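Local coordinates for protein spectinomycin phosphotransferase (Legionella pneumophila serogroup 1, PDB 3I0O) that probably transfers a phosphate group from a nucleotide to an aminocyclitol antibiotic such as spectinomycin, working with a bound metal ion, at residues E76-I81 against I98-I103. Sequence-based numbering, arbitrary orientation.
Sequences EIIFPI and IAYPFI. With ADP (adenosine-5'-diphosphate), chain B.
In the kinase-like fold of this phosphotransferase, the hinge at the end of strand 96-101 reads the adenine of ADP, and the loop after helix 59-71 packs Ile-78 and Ile-81 against both. Two hydrogen bonds to the hinge backbone hold the adenine: ADP N6 donates to Pro-101 O, and Ile-103 N reaches ADP N1 at 2.9 Å, nearly straight at 176°. With CG1 anti to its carbonyl carbon (chi1 -48°), Ile-78 brings CD1 over one face of the base at its amino group, 3.3 Å from ADP N6 and 3.8 Å from Ile-103 CG1, while CG2 touches both Pro-101 CD and Tyr-100 CD2. Ile-78 O meets the Tyr-100 ring at its edge, near the ring plane, 3.3 Å from CD2. Pro-80 runs beside the same ring, its CG 3.6 Å from Tyr-100 CE2. The C2 corner of adenine points onto one face of the Phe-102 ring, over its centre, the two planes steeply inclined. Ile-81 CD1 lies against the Tyr-100 backbone, 3.3 Å from its C, and near Pro-101 CD. A water links Ile-81 O to Ala-99 N, and Ile-81 N donates to Ala-99 O at 2.9 Å, from 40° above the carbonyl plane.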
loop_
_atom_site.group_PDB
_atom_site.type_symbol
_atom_site.label_atom_id
_atom_site.label_comp_id
_atom_site.label_asym_id
_atom_site.label_seq_id
_atom_site.Cartn_x
_atom_site.Cartn_y
_atom_site.Cartn_z
ATOM N N GLU A 76 0.855 14.417 9.533
ATOM C CA GLU A 76 1.244 13.830 8.260
ATOM C C GLU A 76 0.220 12.907 7.593
ATOM O O GLU A 76 0.596 11.978 6.887
ATOM C CB GLU A 76 2.573 13.083 8.418
ATOM C CG GLU A 76 3.784 13.970 8.716
ATOM C CD GLU A 76 3.899 14.380 10.183
ATOM O OE1 GLU A 76 3.126 13.858 11.018
ATOM O OE2 GLU A 76 4.773 15.217 10.504
ATOM N N ILE A 77 -1.067 13.141 7.836
ATOM C CA ILE A 77 -2.126 12.358 7.197
ATOM C C ILE A 77 -3.124 13.357 6.594
ATOM O O ILE A 77 -3.298 14.462 7.112
ATOM C CB ILE A 77 -2.881 11.422 8.196
ATOM C CG1 ILE A 77 -3.448 12.237 9.348
ATOM C CG2 ILE A 77 -1.952 10.325 8.709
ATOM C CD1 ILE A 77 -4.200 11.414 10.356
ATOM N N ILE A 78 -3.767 12.983 5.496
ATOM C CA ILE A 78 -4.714 13.880 4.863
ATOM C C ILE A 78 -6.096 13.636 5.443
ATOM O O ILE A 78 -6.735 12.634 5.136
ATOM C CB ILE A 78 -4.745 13.662 3.335
ATOM C CG1 ILE A 78 -3.305 13.640 2.789
ATOM C CG2 ILE A 78 -5.557 14.762 2.678
ATOM C CD1 ILE A 78 -3.190 13.382 1.298
ATOM N N PHE A 79 -6.556 14.551 6.291
ATOM C CA PHE A 79 -7.870 14.402 6.913
ATOM C C PHE A 79 -8.990 14.715 5.920
ATOM O O PHE A 79 -8.980 15.748 5.253
ATOM C CB PHE A 79 -7.999 15.307 8.147
ATOM C CG PHE A 79 -9.081 14.867 9.105
ATOM C CD1 PHE A 79 -8.900 13.740 9.905
ATOM C CD2 PHE A 79 -10.288 15.562 9.189
ATOM C CE1 PHE A 79 -9.902 13.305 10.776
ATOM C CE2 PHE A 79 -11.304 15.134 10.061
ATOM C CZ PHE A 79 -11.107 13.999 10.857
ATOM N N PRO A 80 -9.981 13.822 5.824
ATOM C CA PRO A 80 -11.112 14.001 4.908
ATOM C C PRO A 80 -11.914 15.270 5.195
ATOM O O PRO A 80 -11.830 15.849 6.273
ATOM C CB PRO A 80 -11.962 12.743 5.135
ATOM C CG PRO A 80 -11.001 11.751 5.722
ATOM C CD PRO A 80 -10.148 12.605 6.632
ATOM N N ILE A 81 -12.694 15.684 4.211
ATOM C CA ILE A 81 -13.544 16.850 4.331
ATOM C C ILE A 81 -14.921 16.383 4.810
ATOM O O ILE A 81 -15.433 15.369 4.338
ATOM C CB ILE A 81 -13.639 17.542 2.973
ATOM C CG1 ILE A 81 -12.286 18.180 2.667
ATOM C CG2 ILE A 81 -14.743 18.582 2.974
ATOM C CD1 ILE A 81 -12.053 18.379 1.231
ATOM N N ILE A 98 -15.724 10.120 -0.599
ATOM C CA ILE A 98 -14.747 10.571 0.377
ATOM C C ILE A 98 -13.917 11.668 -0.268
ATOM O O ILE A 98 -13.150 11.424 -1.199
ATOM C CB ILE A 98 -13.803 9.444 0.832
ATOM C CG1 ILE A 98 -14.617 8.236 1.299
ATOM C CG2 ILE A 98 -12.903 9.953 1.961
ATOM C CD1 ILE A 98 -13.774 7.135 1.910
ATOM N N ALA A 99 -14.080 12.882 0.232
ATOM C CA ALA A 99 -13.352 14.010 -0.304
ATOM C C ALA A 99 -12.184 14.388 0.605
ATOM O O ALA A 99 -12.229 14.192 1.816
ATOM C CB ALA A 99 -14.294 15.180 -0.464
ATOM N N TYR A 100 -11.127 14.915 0.010
ATOM C CA TYR A 100 -9.967 15.348 0.765
ATOM C C TYR A 100 -9.474 16.595 0.078
ATOM O O TYR A 100 -9.847 16.868 -1.048
ATOM C CB TYR A 100 -8.808 14.346 0.692
ATOM C CG TYR A 100 -9.070 12.956 1.199
ATOM C CD1 TYR A 100 -9.677 11.996 0.388
ATOM C CD2 TYR A 100 -8.664 12.577 2.479
ATOM C CE1 TYR A 100 -9.864 10.697 0.836
ATOM C CE2 TYR A 100 -8.849 11.273 2.936
ATOM C CZ TYR A 100 -9.446 10.339 2.113
ATOM O OH TYR A 100 -9.618 9.046 2.560
ATOM N N PRO A 101 -8.662 17.396 0.766
ATOM C CA PRO A 101 -8.183 18.572 0.041
ATOM C C PRO A 101 -7.186 17.979 -0.968
ATOM O O PRO A 101 -6.684 16.868 -0.762
ATOM C CB PRO A 101 -7.497 19.392 1.126
ATOM C CG PRO A 101 -7.051 18.350 2.124
ATOM C CD PRO A 101 -8.226 17.407 2.173
ATOM N N PHE A 102 -6.896 18.688 -2.051
ATOM C CA PHE A 102 -5.964 18.170 -3.033
ATOM C C PHE A 102 -4.546 18.568 -2.661
ATOM O O PHE A 102 -4.279 19.741 -2.393
ATOM C CB PHE A 102 -6.295 18.710 -4.424
ATOM C CG PHE A 102 -5.650 17.939 -5.543
ATOM C CD1 PHE A 102 -6.345 16.938 -6.199
ATOM C CD2 PHE A 102 -4.340 18.213 -5.933
ATOM C CE1 PHE A 102 -5.748 16.209 -7.239
ATOM C CE2 PHE A 102 -3.734 17.493 -6.966
ATOM C CZ PHE A 102 -4.443 16.489 -7.622
ATOM N N ILE A 103 -3.649 17.583 -2.642
ATOM C CA ILE A 103 -2.233 17.793 -2.320
ATOM C C ILE A 103 -1.430 17.571 -3.618
ATOM O O ILE A 103 -1.458 16.486 -4.196
ATOM C CB ILE A 103 -1.762 16.779 -1.235
ATOM C CG1 ILE A 103 -2.626 16.907 0.021
ATOM C CG2 ILE A 103 -0.281 16.995 -0.907
ATOM C CD1 ILE A 103 -2.476 18.216 0.746
HETATM P PB ADP B . -4.494 3.379 -4.124
HETATM O O1B ADP B . -4.665 2.516 -2.933
HETATM O O2B ADP B . -5.379 3.192 -5.296
HETATM O O3B ADP B . -2.959 3.259 -4.623
HETATM P PA ADP B . -3.533 5.755 -2.792
HETATM O O1A ADP B . -4.215 6.258 -1.580
HETATM O O2A ADP B . -2.289 4.970 -2.645
HETATM O O3A ADP B . -4.625 4.923 -3.660
HETATM O "O5'" ADP B . -3.227 7.009 -3.765
HETATM C "C5'" ADP B . -2.662 6.803 -5.079
HETATM C "C4'" ADP B . -2.200 8.127 -5.705
HETATM O "O4'" ADP B . -3.262 9.096 -5.718
HETATM C "C3'" ADP B . -1.062 8.836 -4.952
HETATM O "O3'" ADP B . 0.201 8.458 -5.523
HETATM C "C2'" ADP B . -1.342 10.310 -5.286
HETATM O "O2'" ADP B . -0.759 10.627 -6.567
HETATM C "C1'" ADP B . -2.874 10.442 -5.394
HETATM N N9 ADP B . -3.527 11.043 -4.184
HETATM C C8 ADP B . -3.983 10.413 -3.047
HETATM N N7 ADP B . -4.503 11.214 -2.163
HETATM C C5 ADP B . -4.390 12.472 -2.742
HETATM C C6 ADP B . -4.764 13.799 -2.307
HETATM N N6 ADP B . -5.345 14.038 -1.136
HETATM N N1 ADP B . -4.501 14.848 -3.148
HETATM C C2 ADP B . -3.911 14.608 -4.336
HETATM N N3 ADP B . -3.521 13.425 -4.843
HETATM C C4 ADP B . -3.795 12.386 -3.981
HETATM O O HOH W 1 -15.597 13.092 2.887
#